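Long-range contact in fusolin (PDB 4YN2), which forms the crystalline spindles of an insect poxvirus that enhance virulence, and is probably a metal-dependent lytic polysaccharide monooxygenase acting on chitin: residues S145-Y150 with Y193-P198. Sequence-based numbering, arbitrary orientation.
Sequences SYYEVY and YRFTVP. With NAG (2-acetamido-2-deoxy-beta-D-glucopyranose), chain B; EDO (1,2-ethanediol), chain D.
Tyr147 packs against both Tyr193 and Phe195, and the three rings form an aromatic cluster in the core of a beta-sandwich. Its CD2 meets Phe195 CZ at 3.8 Å, with Phe195 CE1 over one face of the tyrosine ring, offset toward the rim; the two planes are inclined at 39°. Tyr147 OH comes to 3.1 Å from Tyr193 CD2 and its CZ lies against Tyr193 CB; the rings again meet obliquely, their centroids 5.6 Å apart. Broad, rigid rings suit this place, since the strand axes are 9.6 Å apart and no hydrogen bond joins them. With chi1 at 49°, the Phe195 ring is swung over its own backbone, which raises it toward Tyr147.

Farther along, branched aliphatic groups take over. Val149 CG2 touches the rim of Phe195 near the ring plane, 3.7 Å from CE2, and approaches Val197 CG2 more loosely at 4.4 Å. Compact valines fit here, where the strands draw closer.

Polar groups serve the other face of strand 145-152. Glu148 leaves the strand on the side away from strand 191-200, and its extended chain carries OE2 to a straight hydrogen bond from N2 of the glycan's NAG (2.7 Å). Its OE1 receives the hydroxyl of Tyr150 from above the carboxylate plane and forms a salt bridge with Arg211, so the carboxylate is anchored on both oxygens.

The contact thus joins the two sheets of the sandwich characteristic of lytic polysaccharide monooxygenases. Trp212 of strand 206-214 stacks on Tyr147, Phe136 of strand 129-138 meets it edge-to-face, and the Tyr193 hydroxyl is hydrogen-bonded to Glu143. Strand 145-152 runs between 168-174 and 206-214, while strand 191-200 runs between 129-138 and 178-180.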
ATOM      1  N   SER A 145     -15.415 -18.463  -2.559  1.00  7.27           N
ATOM      2  CA  SER A 145     -14.363 -17.528  -2.934  1.00  7.02           C
ATOM      3  C   SER A 145     -13.067 -17.906  -2.233  1.00 10.98           C
ATOM      4  O   SER A 145     -13.082 -18.694  -1.295  1.00  9.72           O
ATOM      5  CB  SER A 145     -14.771 -16.101  -2.571  1.00  9.41           C
ATOM      6  OG  SER A 145     -14.912 -15.968  -1.166  1.00 11.61           O
ATOM      7  N   TYR A 146     -11.951 -17.347  -2.675  1.00  7.78           N
ATOM      8  CA  TYR A 146     -10.661 -17.575  -2.026  1.00  7.04           C
ATOM      9  C   TYR A 146      -9.827 -16.317  -2.122  1.00  9.75           C
ATOM     10  O   TYR A 146     -10.149 -15.403  -2.885  1.00  7.34           O
ATOM     11  CB  TYR A 146      -9.910 -18.789  -2.613  1.00  8.73           C
ATOM     12  CG  TYR A 146      -9.551 -18.662  -4.071  1.00 11.52           C
ATOM     13  CD1 TYR A 146     -10.479 -18.944  -5.059  1.00 14.64           C
ATOM     14  CD2 TYR A 146      -8.262 -18.324  -4.467  1.00 11.97           C
ATOM     15  CE1 TYR A 146     -10.163 -18.819  -6.406  1.00 16.47           C
ATOM     16  CE2 TYR A 146      -7.928 -18.215  -5.810  1.00 12.12           C
ATOM     17  CZ  TYR A 146      -8.876 -18.486  -6.782  1.00 20.76           C
ATOM     18  OH  TYR A 146      -8.581 -18.397  -8.121  1.00 21.69           O
ATOM     19  N   TYR A 147      -8.793 -16.255  -1.290  1.00  7.59           N
ATOM     20  CA  TYR A 147      -7.900 -15.116  -1.203  1.00  6.87           C
ATOM     21  C   TYR A 147      -6.496 -15.470  -1.607  1.00  9.63           C
ATOM     22  O   TYR A 147      -5.984 -16.483  -1.160  1.00  8.75           O
ATOM     23  CB  TYR A 147      -7.858 -14.598   0.242  1.00  7.14           C
ATOM     24  CG  TYR A 147      -9.070 -13.793   0.629  1.00  7.77           C
ATOM     25  CD1 TYR A 147     -10.227 -14.413   1.079  1.00  9.42           C
ATOM     26  CD2 TYR A 147      -9.070 -12.409   0.528  1.00  8.41           C
ATOM     27  CE1 TYR A 147     -11.345 -13.674   1.448  1.00  9.17           C
ATOM     28  CE2 TYR A 147     -10.187 -11.660   0.878  1.00  9.46           C
ATOM     29  CZ  TYR A 147     -11.328 -12.295   1.327  1.00 13.81           C
ATOM     30  OH  TYR A 147     -12.417 -11.550   1.691  1.00 13.36           O
ATOM     31  N   GLU A 148      -5.866 -14.620  -2.418  1.00  6.04           N
ATOM     32  CA  GLU A 148      -4.453 -14.713  -2.734  1.00  5.97           C
ATOM     33  C   GLU A 148      -3.817 -13.456  -2.239  1.00  9.75           C
ATOM     34  O   GLU A 148      -4.411 -12.382  -2.381  1.00  9.36           O
ATOM     35  CB  GLU A 148      -4.185 -14.886  -4.232  1.00  7.19           C
ATOM     36  CG  GLU A 148      -4.697 -16.190  -4.813  1.00 11.81           C
ATOM     37  CD  GLU A 148      -4.603 -16.252  -6.321  1.00 19.71           C
ATOM     38  OE1 GLU A 148      -4.346 -15.201  -6.950  1.00 14.03           O
ATOM     39  OE2 GLU A 148      -4.783 -17.355  -6.882  1.00 16.49           O
ATOM     40  N   VAL A 149      -2.632 -13.568  -1.645  1.00  6.36           N
ATOM     41  CA  VAL A 149      -1.862 -12.413  -1.219  1.00  5.64           C
ATOM     42  C   VAL A 149      -0.514 -12.510  -1.877  1.00  7.52           C
ATOM     43  O   VAL A 149       0.124 -13.564  -1.825  1.00  5.93           O
ATOM     44  CB  VAL A 149      -1.724 -12.265   0.313  1.00  8.92           C
ATOM     45  CG1 VAL A 149      -1.071 -10.936   0.662  1.00  8.68           C
ATOM     46  CG2 VAL A 149      -3.079 -12.382   0.999  1.00  8.87           C
ATOM     47  N   TYR A 150      -0.097 -11.420  -2.520  1.00  5.33           N
ATOM     48  CA  TYR A 150       1.214 -11.285  -3.134  1.00  5.41           C
ATOM     49  C   TYR A 150       1.934 -10.197  -2.424  1.00  7.71           C
ATOM     50  O   TYR A 150       1.291  -9.349  -1.820  1.00  6.81           O
ATOM     51  CB  TYR A 150       1.143 -10.942  -4.632  1.00  6.58           C
ATOM     52  CG  TYR A 150       0.321 -11.887  -5.471  1.00  7.28           C
ATOM     53  CD1 TYR A 150      -1.069 -11.852  -5.439  1.00  8.32           C
ATOM     54  CD2 TYR A 150       0.931 -12.824  -6.300  1.00  8.44           C
ATOM     55  CE1 TYR A 150      -1.833 -12.720  -6.211  1.00  7.71           C
ATOM     56  CE2 TYR A 150       0.172 -13.719  -7.058  1.00  8.73           C
ATOM     57  CZ  TYR A 150      -1.211 -13.672  -6.998  1.00 13.20           C
ATOM     58  OH  TYR A 150      -1.958 -14.547  -7.744  1.00 16.08           O
ATOM     59  N   TYR A 193     -13.499 -11.092   6.844  1.00  7.34           N
ATOM     60  CA  TYR A 193     -12.632 -12.191   6.445  1.00  7.18           C
ATOM     61  C   TYR A 193     -11.298 -11.886   7.069  1.00 12.46           C
ATOM     62  O   TYR A 193     -10.645 -10.929   6.660  1.00 13.20           O
ATOM     63  CB  TYR A 193     -12.563 -12.331   4.937  1.00  7.84           C
ATOM     64  CG  TYR A 193     -13.852 -12.831   4.344  1.00  8.60           C
ATOM     65  CD1 TYR A 193     -14.178 -14.181   4.376  1.00  9.96           C
ATOM     66  CD2 TYR A 193     -14.751 -11.957   3.747  1.00  9.17           C
ATOM     67  CE1 TYR A 193     -15.363 -14.650   3.818  1.00  9.85           C
ATOM     68  CE2 TYR A 193     -15.932 -12.415   3.174  1.00  9.50           C
ATOM     69  CZ  TYR A 193     -16.227 -13.767   3.196  1.00 16.89           C
ATOM     70  OH  TYR A 193     -17.422 -14.201   2.680  1.00 17.66           O
ATOM     71  N   ARG A 194     -10.959 -12.608   8.142  1.00  9.42           N
ATOM     72  CA  ARG A 194      -9.737 -12.419   8.924  1.00  9.60           C
ATOM     73  C   ARG A 194      -8.826 -13.593   8.693  1.00 13.39           C
ATOM     74  O   ARG A 194      -9.272 -14.732   8.835  1.00 12.51           O
ATOM     75  CB  ARG A 194     -10.072 -12.305  10.426  1.00 12.59           C
ATOM     76  CG  ARG A 194     -10.196 -10.900  10.943  1.00 24.81           C
ATOM     77  CD  ARG A 194     -10.115 -10.843  12.460  1.00 27.18           C
ATOM     78  NE  ARG A 194     -11.269 -11.410  13.172  1.00 19.05           N
ATOM     79  CZ  ARG A 194     -11.249 -12.430  14.036  1.00 31.72           C
ATOM     80  NH1 ARG A 194     -10.125 -13.098  14.274  1.00 20.11           N
ATOM     81  NH2 ARG A 194     -12.363 -12.809  14.648  1.00 19.57           N
ATOM     82  N   PHE A 195      -7.561 -13.351   8.349  1.00  9.33           N
ATOM     83  CA  PHE A 195      -6.676 -14.466   8.042  1.00  8.50           C
ATOM     84  C   PHE A 195      -5.231 -14.145   8.369  1.00 10.44           C
ATOM     85  O   PHE A 195      -4.747 -13.050   8.083  1.00  8.08           O
ATOM     86  CB  PHE A 195      -6.830 -14.906   6.570  1.00  9.92           C
ATOM     87  CG  PHE A 195      -6.774 -13.822   5.515  1.00 11.45           C
ATOM     88  CD1 PHE A 195      -7.810 -12.911   5.374  1.00 13.83           C
ATOM     89  CD2 PHE A 195      -5.765 -13.808   4.566  1.00 13.39           C
ATOM     90  CE1 PHE A 195      -7.777 -11.939   4.383  1.00 14.98           C
ATOM     91  CE2 PHE A 195      -5.741 -12.839   3.566  1.00 15.77           C
ATOM     92  CZ  PHE A 195      -6.738 -11.904   3.486  1.00 13.77           C
ATOM     93  N   THR A 196      -4.547 -15.126   8.970  1.00  8.33           N
ATOM     94  CA  THR A 196      -3.159 -14.988   9.405  1.00  8.70           C
ATOM     95  C   THR A 196      -2.238 -15.329   8.255  1.00 12.39           C
ATOM     96  O   THR A 196      -2.212 -16.467   7.806  1.00 11.86           O
ATOM     97  CB  THR A 196      -2.895 -15.844  10.639  1.00 13.29           C
ATOM     98  OG1 THR A 196      -3.796 -15.411  11.647  1.00 12.63           O
ATOM     99  CG2 THR A 196      -1.478 -15.681  11.161  1.00 11.58           C
ATOM    100  N   VAL A 197      -1.493 -14.331   7.786  1.00  9.38           N
ATOM    101  CA  VAL A 197      -0.583 -14.457   6.663  1.00 10.00           C
ATOM    102  C   VAL A 197       0.838 -14.201   7.140  1.00 15.71           C
ATOM    103  O   VAL A 197       1.085 -13.179   7.796  1.00 13.87           O
ATOM    104  CB  VAL A 197      -0.976 -13.469   5.535  1.00 14.21           C
ATOM    105  CG1 VAL A 197      -0.070 -13.641   4.314  1.00 14.15           C
ATOM    106  CG2 VAL A 197      -2.438 -13.665   5.137  1.00 13.98           C
ATOM    107  N   PRO A 198       1.796 -15.078   6.774  1.00 14.39           N
ATOM    108  CA  PRO A 198       3.196 -14.802   7.106  1.00 14.24           C
ATOM    109  C   PRO A 198       3.750 -13.809   6.093  1.00 16.47           C
ATOM    110  O   PRO A 198       3.960 -14.151   4.936  1.00 17.01           O
ATOM    111  CB  PRO A 198       3.863 -16.180   7.034  1.00 16.35           C
ATOM    112  CG  PRO A 198       3.014 -16.988   6.149  1.00 21.47           C
ATOM    113  CD  PRO A 198       1.672 -16.324   5.989  1.00 17.08           C
TER
HETATM  114  C1  NAG B   1      -4.805 -20.862  -5.446  1.00 18.00           C
HETATM  115  C2  NAG B   1      -4.165 -20.996  -6.825  1.00 17.84           C
HETATM  116  C3  NAG B   1      -5.252 -21.391  -7.823  1.00 19.31           C
HETATM  117  C4  NAG B   1      -5.994 -22.636  -7.345  1.00 21.47           C
HETATM  118  C5  NAG B   1      -6.493 -22.461  -5.914  1.00 22.14           C
HETATM  119  C6  NAG B   1      -7.128 -23.709  -5.335  1.00 25.06           C
HETATM  120  C7  NAG B   1      -2.275 -19.660  -7.681  1.00 19.25           C
HETATM  121  C8  NAG B   1      -1.779 -18.275  -7.958  1.00 19.36           C
HETATM  122  N2  NAG B   1      -3.536 -19.750  -7.229  1.00 18.17           N
HETATM  123  O3  NAG B   1      -4.610 -21.664  -9.061  1.00 20.01           O
HETATM  124  O4  NAG B   1      -7.122 -22.886  -8.171  1.00 25.27           O
HETATM  125  O5  NAG B   1      -5.389 -22.109  -5.072  1.00 18.96           O
HETATM  126  O6  NAG B   1      -6.306 -24.852  -5.474  1.00 28.34           O
HETATM  127  O7  NAG B   1      -1.577 -20.649  -7.880  1.00 18.39           O
HETATM  128  C1  EDO D 405      -7.514 -16.655  11.556  1.00 22.19           C
HETATM  129  O1  EDO D 405      -6.584 -15.571  11.466  1.00 23.27           O
HETATM  130  C2  EDO D 405      -7.570 -17.450  10.226  1.00 22.34           C
HETATM  131  O2  EDO D 405      -6.281 -17.507   9.610  1.00 18.29           O